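PDB 3JS6: ParM protein from Staphylococcus aureus, which probably assembles into actin-like filaments that move plasmid DNA apart before cell division, so that both daughter cells inherit the plasmid. Local coordinates for residues V4-L9 / L333-K338; A180-K185 / Q202-V207. All coordinates share one frame; numbering follows the deposited sequence. Where two conformers were deposited one is given.

Interaction 1. Residues V4-L9 / L333-K338; sequences VYVMAL and LGELLK
Val-6 sets both methyls against the flat peptide group joining Gly-334 to Glu-335, and both lie on the same face of it. Val-6 CG2 sits over the carbonyl, 3.5 Å from Gly-334 O, while Val-6 CG1 lies 3.8 Å from Gly-334 CA. A second flat group flanks CG2: the carboxylate of Glu-335 turns a face to this methyl, and Glu-335 OE2 is 4.0 Å from Val-6 CG2. The bend of Glu-335 at chi2 (-70°) turns its chain along the helix, toward the C-terminal end, and brings the carboxylate beside Val-6. Methylenes of Lys-338 add to the pocket around the same methyl, with Lys-338 CB 3.9 Å from Val-6 CG2.

The third flat group is the peptide carbonyl of Val-4, met by the far end of Lys-338. This chain is fully extended, its CG anti to the backbone N (chi1 168°), and reaches across toward the strand, until Lys-338 NZ stands 3.0 Å from Val-4 O. The bond is weak, and the geometry shows why: the oxygen lies beside the CE-NZ bond, with Lys-338 CE itself only 3.1 Å from Val-4 O.

The backbone distance supports close packing at the glycine: the CA atoms of Val-6 and Gly-334 are 5.8 Å apart. The segment axes approach to 8.1 Å and run nearly antiparallel, at 151°. Met-7, whose CB points the other way, packs on Ile-100, Leu-103 and Ala-104 of helix 90-104, so the strand lies between two helices. Backbone hydrogen bonds to strand 111-120 and to Lys-19 hold it inside its sheet. A first strand within the sheet, flanked by helices, with the C-terminal helix returning to pack on it, fits the first domain of the actin-like ATPase fold.

Interaction 2. Residues A180-K185 / Q202-V207; sequences AFTEGK and QNMKRV
Met-204, deposited as selenomethionine, reaches from a type I' beta turn to Phe-181, making a Met-aromatic contact at the hairpin that joins strands 196-202 and 205-214. The two side chains cross obliquely. Met-204 CG is 3.7 Å from Phe-181 CE2, and SE stands 5.3 Å from the ring centroid, 55° off the ring normal. A bend at chi3 (-72°) then carries the terminal methyl CE toward Thr-182. Phe-181 is also fixed from beyond the hairpin, by Met-164 and Leu-167 of helix 162-169 and by the ring of Tyr-186.

Gln-202 and Lys-185 form an antiparallel non-hydrogen-bonded pair, their side chains on the same face of the sheet. The amide of Gln-202 lies across the aliphatic part of the lysine, OE1 being 3.5 Å from Lys-185 CD. The extended lysine continues to a salt bridge with Glu-210.

From its other end, the Gln-202 amide donates NE2 to Asn-203 OD1 at 3.3 Å. The line is straight at the hydrogen and within the glutamine amide plane, yet it meets the asparagine carbonyl from above, 60° out of plane. This bond is consistent with a restraint on the rotation of both amides, and the asparagine leans over the chain at Glu-183.

The backbones are pinned beside them: Asn-203 N donates to Gly-184 O at 2.9 Å, and Asn-203 CA makes a CA-H...O contact with Thr-182 O. The turn itself closes through paired backbone bonds between Gln-202 and Lys-205. Between the segments a single water completes the seam, donating to both Phe-181 O and Gly-184 O and accepting from Met-204 N at 2.7 Å, while its oxygen rests over one face of the Phe-181 ring, toward the rim.

How the interactions relate
The chain starts with strand 4-11 in the first domain's sheet; residues 4-9 of it are packed by helix 325-342 near the end of the chain. It runs through that domain and reaches residues 180-185, where helix 179-182 leads into the first strand of the five-stranded second sheet. Interaction 2 closes a short, local loop here: 16 residues, mostly strand, separate its segments. The chain then finishes the second domain and returns through helix 325-342, so that interaction 1 closes a loop of 323 residues with interaction 2 nested inside it. The contacts do not touch: their centres are 23 Å apart, their nearest atoms about 9 Å.

Interaction 1. Residues V4-L9 / L333-K338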
ATOM      1  N   VAL A   4     -11.365  21.173   4.588  1.00 36.28           N
ATOM      2  CA  VAL A   4     -10.468  20.047   4.862  1.00 31.47           C
ATOM      3  C   VAL A   4     -10.589  18.853   3.905  1.00 29.63           C
ATOM      4  O   VAL A   4     -11.680  18.389   3.597  1.00 28.77           O
ATOM      5  CB  VAL A   4     -10.673  19.567   6.299  1.00 29.88           C
ATOM      6  CG1 VAL A   4      -9.691  18.472   6.636  1.00 26.63           C
ATOM      7  CG2 VAL A   4     -10.533  20.751   7.277  1.00 33.58           C
ATOM      8  N   TYR A   5      -9.447  18.363   3.443  1.00 20.86           N
ATOM      9  CA  TYR A   5      -9.388  17.227   2.520  1.00 19.64           C
ATOM     10  C   TYR A   5      -8.858  15.982   3.211  1.00 23.87           C
ATOM     11  O   TYR A   5      -8.187  16.081   4.228  1.00 22.48           O
ATOM     12  CB  TYR A   5      -8.466  17.551   1.358  1.00 17.14           C
ATOM     13  CG  TYR A   5      -8.950  18.676   0.504  1.00 29.57           C
ATOM     14  CD1 TYR A   5      -8.392  19.955   0.616  1.00 29.75           C
ATOM     15  CD2 TYR A   5      -9.977  18.480  -0.412  1.00 33.95           C
ATOM     16  CE1 TYR A   5      -8.851  21.001  -0.173  1.00 32.53           C
ATOM     17  CE2 TYR A   5     -10.441  19.519  -1.197  1.00 29.88           C
ATOM     18  CZ  TYR A   5      -9.876  20.774  -1.075  1.00 29.82           C
ATOM     19  OH  TYR A   5     -10.358  21.815  -1.849  1.00 36.05           O
ATOM     20  N   VAL A   6      -9.135  14.807   2.649  1.00 21.28           N
ATOM     21  CA  VAL A   6      -8.655  13.588   3.262  1.00 19.28           C
ATOM     22  C   VAL A   6      -7.567  12.951   2.398  1.00 22.13           C
ATOM     23  O   VAL A   6      -7.791  12.675   1.228  1.00 22.91           O
ATOM     24  CB  VAL A   6      -9.817  12.580   3.468  1.00 25.95           C
ATOM     25  CG1 VAL A   6      -9.276  11.212   3.878  1.00 24.75           C
ATOM     26  CG2 VAL A   6     -10.761  13.103   4.572  1.00 23.50           C
HETATM   27  N   MSE A   7      -6.384  12.768   2.971  1.00 19.09           N
HETATM   28  CA  MSE A   7      -5.274  12.123   2.263  1.00 16.96           C
HETATM   29  C   MSE A   7      -5.159  10.710   2.808  1.00 19.05           C
HETATM   30  O   MSE A   7      -5.050  10.531   4.024  1.00 23.16           O
HETATM   31  CB  MSE A   7      -3.939  12.801   2.525  1.00 19.94           C
HETATM   32  CG  MSE A   7      -3.703  14.156   1.855  1.00 24.11           C
HETATM   33 SE   MSE A   7      -1.850  14.756   2.263  1.00 29.27          SE
HETATM   34  CE  MSE A   7      -1.740  16.266   1.098  1.00 26.93           C
ATOM     35  N   ALA A   8      -5.171   9.716   1.913  1.00 18.60           N
ATOM     36  CA  ALA A   8      -5.029   8.329   2.313  1.00 14.71           C
ATOM     37  C   ALA A   8      -3.708   7.889   1.686  1.00 15.84           C
ATOM     38  O   ALA A   8      -3.489   8.084   0.494  1.00 19.64           O
ATOM     39  CB  ALA A   8      -6.160   7.497   1.788  1.00 19.68           C
ATOM     40  N   LEU A   9      -2.840   7.315   2.509  1.00 18.30           N
ATOM     41  CA  LEU A   9      -1.504   6.899   2.069  1.00 21.73           C
ATOM     42  C   LEU A   9      -1.187   5.503   2.537  1.00 20.43           C
ATOM     43  O   LEU A   9      -1.576   5.112   3.630  1.00 22.27           O
ATOM     44  CB  LEU A   9      -0.453   7.847   2.632  1.00 20.73           C
ATOM     45  CG  LEU A   9      -0.355   9.212   1.948  1.00 20.89           C
ATOM     46  CD1 LEU A   9       0.493  10.189   2.801  1.00 20.64           C
ATOM     47  CD2 LEU A   9       0.279   9.011   0.548  1.00 19.36           C
ATOM     48  N   LEU A 333     -11.800   5.967   7.070  1.00 20.89           N
ATOM     49  CA  LEU A 333     -11.495   6.371   8.442  1.00 18.69           C
ATOM     50  C   LEU A 333     -11.104   7.852   8.440  1.00 24.11           C
ATOM     51  O   LEU A 333     -11.369   8.585   9.401  1.00 23.98           O
ATOM     52  CB  LEU A 333     -10.328   5.534   9.006  1.00 25.89           C
ATOM     53  CG  LEU A 333     -10.589   4.033   9.229  1.00 17.97           C
ATOM     54  CD1 LEU A 333      -9.329   3.362   9.757  1.00 25.46           C
ATOM     55  CD2 LEU A 333     -11.737   3.858  10.243  1.00 24.47           C
ATOM     56  N   GLY A 334     -10.461   8.282   7.357  1.00 22.96           N
ATOM     57  CA  GLY A 334     -10.058   9.673   7.238  1.00 18.64           C
ATOM     58  C   GLY A 334     -11.284  10.584   7.175  1.00 23.35           C
ATOM     59  O   GLY A 334     -11.257  11.689   7.725  1.00 20.83           O
ATOM     60  N   GLU A 335     -12.346  10.127   6.505  1.00 21.35           N
ATOM     61  CA  GLU A 335     -13.583  10.905   6.379  1.00 28.53           C
ATOM     62  C   GLU A 335     -14.192  11.121   7.753  1.00 29.15           C
ATOM     63  O   GLU A 335     -14.694  12.212   8.064  1.00 25.58           O
ATOM     64  CB  GLU A 335     -14.602  10.176   5.504  1.00 27.43           C
ATOM     65  CG  GLU A 335     -14.235  10.083   4.018  1.00 39.58           C
ATOM     66  CD  GLU A 335     -14.296  11.424   3.301  1.00 58.82           C
ATOM     67  OE1 GLU A 335     -13.997  11.459   2.086  1.00 64.29           O
ATOM     68  OE2 GLU A 335     -14.644  12.442   3.943  1.00 65.69           O
ATOM     69  N   LEU A 336     -14.154  10.064   8.564  1.00 26.05           N
ATOM     70  CA  LEU A 336     -14.684  10.135   9.918  1.00 22.96           C
ATOM     71  C   LEU A 336     -13.815  11.063  10.739  1.00 27.35           C
ATOM     72  O   LEU A 336     -14.319  11.827  11.565  1.00 22.99           O
ATOM     73  CB  LEU A 336     -14.710   8.752  10.558  1.00 28.24           C
ATOM     74  CG  LEU A 336     -15.740   7.790   9.953  1.00 23.40           C
ATOM     75  CD1 LEU A 336     -15.742   6.521  10.770  1.00 25.65           C
ATOM     76  CD2 LEU A 336     -17.128   8.416   9.961  1.00 27.86           C
ATOM     77  N   LEU A 337     -12.502  11.013  10.520  1.00 23.29           N
ATOM     78  CA  LEU A 337     -11.622  11.909  11.276  1.00 26.51           C
ATOM     79  C   LEU A 337     -11.884  13.362  10.841  1.00 20.88           C
ATOM     80  O   LEU A 337     -11.815  14.298  11.656  1.00 29.86           O
ATOM     81  CB  LEU A 337     -10.146  11.551  11.048  1.00 35.32           C
ATOM     82  CG  LEU A 337      -9.141  12.331  11.905  1.00 36.07           C
ATOM     83  CD1 LEU A 337      -9.406  12.065  13.386  1.00 38.93           C
ATOM     84  CD2 LEU A 337      -7.740  11.924  11.540  1.00 33.79           C
ATOM     85  N   LYS A 338     -12.184  13.548   9.564  1.00 20.50           N
ATOM     86  CA  LYS A 338     -12.470  14.875   9.029  1.00 31.39           C
ATOM     87  C   LYS A 338     -13.734  15.445   9.693  1.00 35.61           C
ATOM     88  O   LYS A 338     -13.807  16.633  10.002  1.00 28.07           O
ATOM     89  CB  LYS A 338     -12.668  14.807   7.517  1.00 32.46           C
ATOM     90  CG  LYS A 338     -13.252  16.074   6.896  1.00 31.94           C
ATOM     91  CD  LYS A 338     -13.395  15.920   5.397  1.00 30.54           C
ATOM     92  CE  LYS A 338     -14.212  17.050   4.801  1.00 39.43           C
ATOM     93  NZ  LYS A 338     -14.272  16.955   3.328  1.00 49.35           N
TER

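Interaction 2. Residues A180-K185 / Q202-V207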
ATOM      1  N   ALA A 180     -22.604  -7.357  10.065  1.00 33.49           N
ATOM      2  CA  ALA A 180     -21.959  -8.656  10.147  1.00 32.94           C
ATOM      3  C   ALA A 180     -20.495  -8.584  10.590  1.00 35.45           C
ATOM      4  O   ALA A 180     -20.009  -9.471  11.293  1.00 32.26           O
ATOM      5  CB  ALA A 180     -22.047  -9.367   8.808  1.00 38.34           C
ATOM      6  N   PHE A 181     -19.801  -7.524  10.185  1.00 36.46           N
ATOM      7  CA  PHE A 181     -18.388  -7.371  10.513  1.00 35.97           C
ATOM      8  C   PHE A 181     -18.124  -7.181  12.004  1.00 32.14           C
ATOM      9  O   PHE A 181     -17.098  -7.624  12.509  1.00 32.96           O
ATOM     10  CB  PHE A 181     -17.798  -6.192   9.720  1.00 34.43           C
ATOM     11  CG  PHE A 181     -16.317  -6.017   9.897  1.00 30.88           C
ATOM     12  CD1 PHE A 181     -15.433  -7.007   9.503  1.00 36.61           C
ATOM     13  CD2 PHE A 181     -15.807  -4.855  10.474  1.00 37.26           C
ATOM     14  CE1 PHE A 181     -14.050  -6.850   9.677  1.00 44.04           C
ATOM     15  CE2 PHE A 181     -14.434  -4.683  10.653  1.00 39.14           C
ATOM     16  CZ  PHE A 181     -13.552  -5.686  10.252  1.00 37.28           C
ATOM     17  N   THR A 182     -19.050  -6.539  12.705  1.00 32.77           N
ATOM     18  CA  THR A 182     -18.870  -6.286  14.135  1.00 35.20           C
ATOM     19  C   THR A 182     -18.775  -7.562  14.965  1.00 35.85           C
ATOM     20  O   THR A 182     -18.128  -7.575  16.019  1.00 32.81           O
ATOM     21  CB  THR A 182     -20.015  -5.408  14.709  1.00 35.97           C
ATOM     22  OG1 THR A 182     -21.254  -6.121  14.637  1.00 36.45           O
ATOM     23  CG2 THR A 182     -20.148  -4.124  13.918  1.00 40.52           C
ATOM     24  N   GLU A 183     -19.421  -8.632  14.536  1.00 29.07           N
ATOM     25  CA  GLU A 183     -19.347  -9.877  15.283  1.00 40.07           C
ATOM     26  C   GLU A 183     -19.047 -11.062  14.374  1.00 35.80           C
ATOM     27  O   GLU A 183     -19.549 -12.156  14.590  1.00 34.74           O
ATOM     28  CB  GLU A 183     -20.648 -10.118  16.052  1.00 47.89           C
ATOM     29  CG  GLU A 183     -21.833  -9.320  15.533  1.00 59.56           C
ATOM     30  CD  GLU A 183     -23.108  -9.603  16.303  1.00 61.21           C
ATOM     31  OE1 GLU A 183     -23.251  -9.081  17.428  1.00 66.10           O
ATOM     32  OE2 GLU A 183     -23.964 -10.347  15.780  1.00 65.90           O
ATOM     33  N   GLY A 184     -18.209 -10.867  13.366  1.00 31.22           N
ATOM     34  CA  GLY A 184     -17.886 -11.958  12.476  1.00 24.60           C
ATOM     35  C   GLY A 184     -16.425 -12.301  12.496  1.00 26.56           C
ATOM     36  O   GLY A 184     -15.637 -11.658  13.182  1.00 26.94           O
ATOM     37  N   LYS A 185     -16.067 -13.341  11.750  1.00 24.16           N
ATOM     38  CA  LYS A 185     -14.685 -13.794  11.650  1.00 28.33           C
ATOM     39  C   LYS A 185     -14.281 -13.622  10.192  1.00 30.60           C
ATOM     40  O   LYS A 185     -14.952 -14.125   9.278  1.00 26.44           O
ATOM     41  CB  LYS A 185     -14.583 -15.253  12.070  1.00 29.62           C
ATOM     42  CG  LYS A 185     -13.175 -15.782  12.147  1.00 33.02           C
ATOM     43  CD  LYS A 185     -13.157 -17.083  12.934  1.00 43.43           C
ATOM     44  CE  LYS A 185     -11.807 -17.764  12.876  1.00 32.26           C
ATOM     45  NZ  LYS A 185     -11.744 -18.898  13.831  1.00 41.74           N
ATOM     46  N   GLN A 202     -11.667 -11.232  14.495  1.00 24.91           N
ATOM     47  CA  GLN A 202     -12.893 -11.734  15.098  1.00 25.32           C
ATOM     48  C   GLN A 202     -13.487 -10.565  15.881  1.00 30.17           C
ATOM     49  O   GLN A 202     -12.814  -9.956  16.733  1.00 27.69           O
ATOM     50  CB  GLN A 202     -12.596 -12.905  16.036  1.00 31.01           C
ATOM     51  CG  GLN A 202     -13.811 -13.375  16.847  1.00 41.50           C
ATOM     52  CD  GLN A 202     -14.689 -14.361  16.097  1.00 40.21           C
ATOM     53  OE1 GLN A 202     -14.266 -15.473  15.799  1.00 38.56           O
ATOM     54  NE2 GLN A 202     -15.919 -13.955  15.795  1.00 36.12           N
ATOM     55  N   ASN A 203     -14.734 -10.238  15.583  1.00 27.56           N
ATOM     56  CA  ASN A 203     -15.402  -9.121  16.252  1.00 34.68           C
ATOM     57  C   ASN A 203     -14.501  -7.901  16.200  1.00 35.16           C
ATOM     58  O   ASN A 203     -14.215  -7.272  17.227  1.00 35.58           O
ATOM     59  CB  ASN A 203     -15.733  -9.462  17.713  1.00 34.03           C
ATOM     60  CG  ASN A 203     -16.515 -10.764  17.846  1.00 37.88           C
ATOM     61  OD1 ASN A 203     -17.230 -11.166  16.931  1.00 39.62           O
ATOM     62  ND2 ASN A 203     -16.385 -11.422  18.992  1.00 44.81           N
HETATM   63  N   MSE A 204     -14.016  -7.617  14.994  1.00 31.11           N
HETATM   64  CA  MSE A 204     -13.177  -6.462  14.719  1.00 33.93           C
HETATM   65  C   MSE A 204     -11.817  -6.415  15.350  1.00 32.51           C
HETATM   66  O   MSE A 204     -11.151  -5.385  15.274  1.00 32.42           O
HETATM   67  CB  MSE A 204     -13.917  -5.180  15.090  1.00 37.92           C
HETATM   68  CG  MSE A 204     -15.172  -4.961  14.275  1.00 45.78           C
HETATM   69 SE   MSE A 204     -15.977  -3.246  14.615  1.00 63.50          SE
HETATM   70  CE  MSE A 204     -16.662  -3.651  16.435  1.00  9.84           C
ATOM     71  N   LYS A 205     -11.383  -7.499  15.976  1.00 25.13           N
ATOM     72  CA  LYS A 205     -10.069  -7.463  16.588  1.00 22.62           C
ATOM     73  C   LYS A 205      -9.192  -8.557  16.003  1.00 26.15           C
ATOM     74  O   LYS A 205      -9.627  -9.699  15.871  1.00 23.60           O
ATOM     75  CB  LYS A 205     -10.187  -7.635  18.109  1.00 34.68           C
ATOM     76  CG  LYS A 205      -8.905  -7.305  18.838  1.00 45.44           C
ATOM     77  CD  LYS A 205      -8.993  -7.579  20.323  1.00 60.18           C
ATOM     78  CE  LYS A 205     -10.016  -7.205  20.945  0.50 61.72           C
ATOM     79  N   ARG A 206      -7.953  -8.213  15.672  1.00 20.25           N
ATOM     80  CA  ARG A 206      -7.054  -9.194  15.085  1.00 28.39           C
ATOM     81  C   ARG A 206      -6.741 -10.314  16.057  1.00 30.80           C
ATOM     82  O   ARG A 206      -6.494 -10.071  17.240  1.00 28.62           O
ATOM     83  CB  ARG A 206      -5.763  -8.513  14.641  1.00 26.51           C
ATOM     84  CG  ARG A 206      -4.709  -9.439  14.052  1.00 24.80           C
ATOM     85  CD  ARG A 206      -3.638  -8.567  13.407  1.00 42.75           C
ATOM     86  NE  ARG A 206      -2.611  -9.343  12.733  1.00 36.07           N
ATOM     87  CZ  ARG A 206      -1.612  -9.952  13.355  1.00 30.53           C
ATOM     88  NH1 ARG A 206      -1.509  -9.868  14.674  1.00 39.01           N
ATOM     89  NH2 ARG A 206      -0.724 -10.647  12.657  1.00 26.34           N
ATOM     90  N   VAL A 207      -6.763 -11.543  15.551  1.00 27.71           N
ATOM     91  CA  VAL A 207      -6.460 -12.736  16.345  1.00 28.15           C
ATOM     92  C   VAL A 207      -5.065 -13.243  15.961  1.00 27.99           C
ATOM     93  O   VAL A 207      -4.897 -13.953  14.954  1.00 23.20           O
ATOM     94  CB  VAL A 207      -7.466 -13.869  16.073  1.00 26.68           C
ATOM     95  CG1 VAL A 207      -7.210 -15.006  17.030  1.00 37.24           C
ATOM     96  CG2 VAL A 207      -8.905 -13.363  16.231  1.00 27.51           C
TER
HETATM   97  O   HOH W   1     -14.681  -8.976  12.802  1.00 27.73           O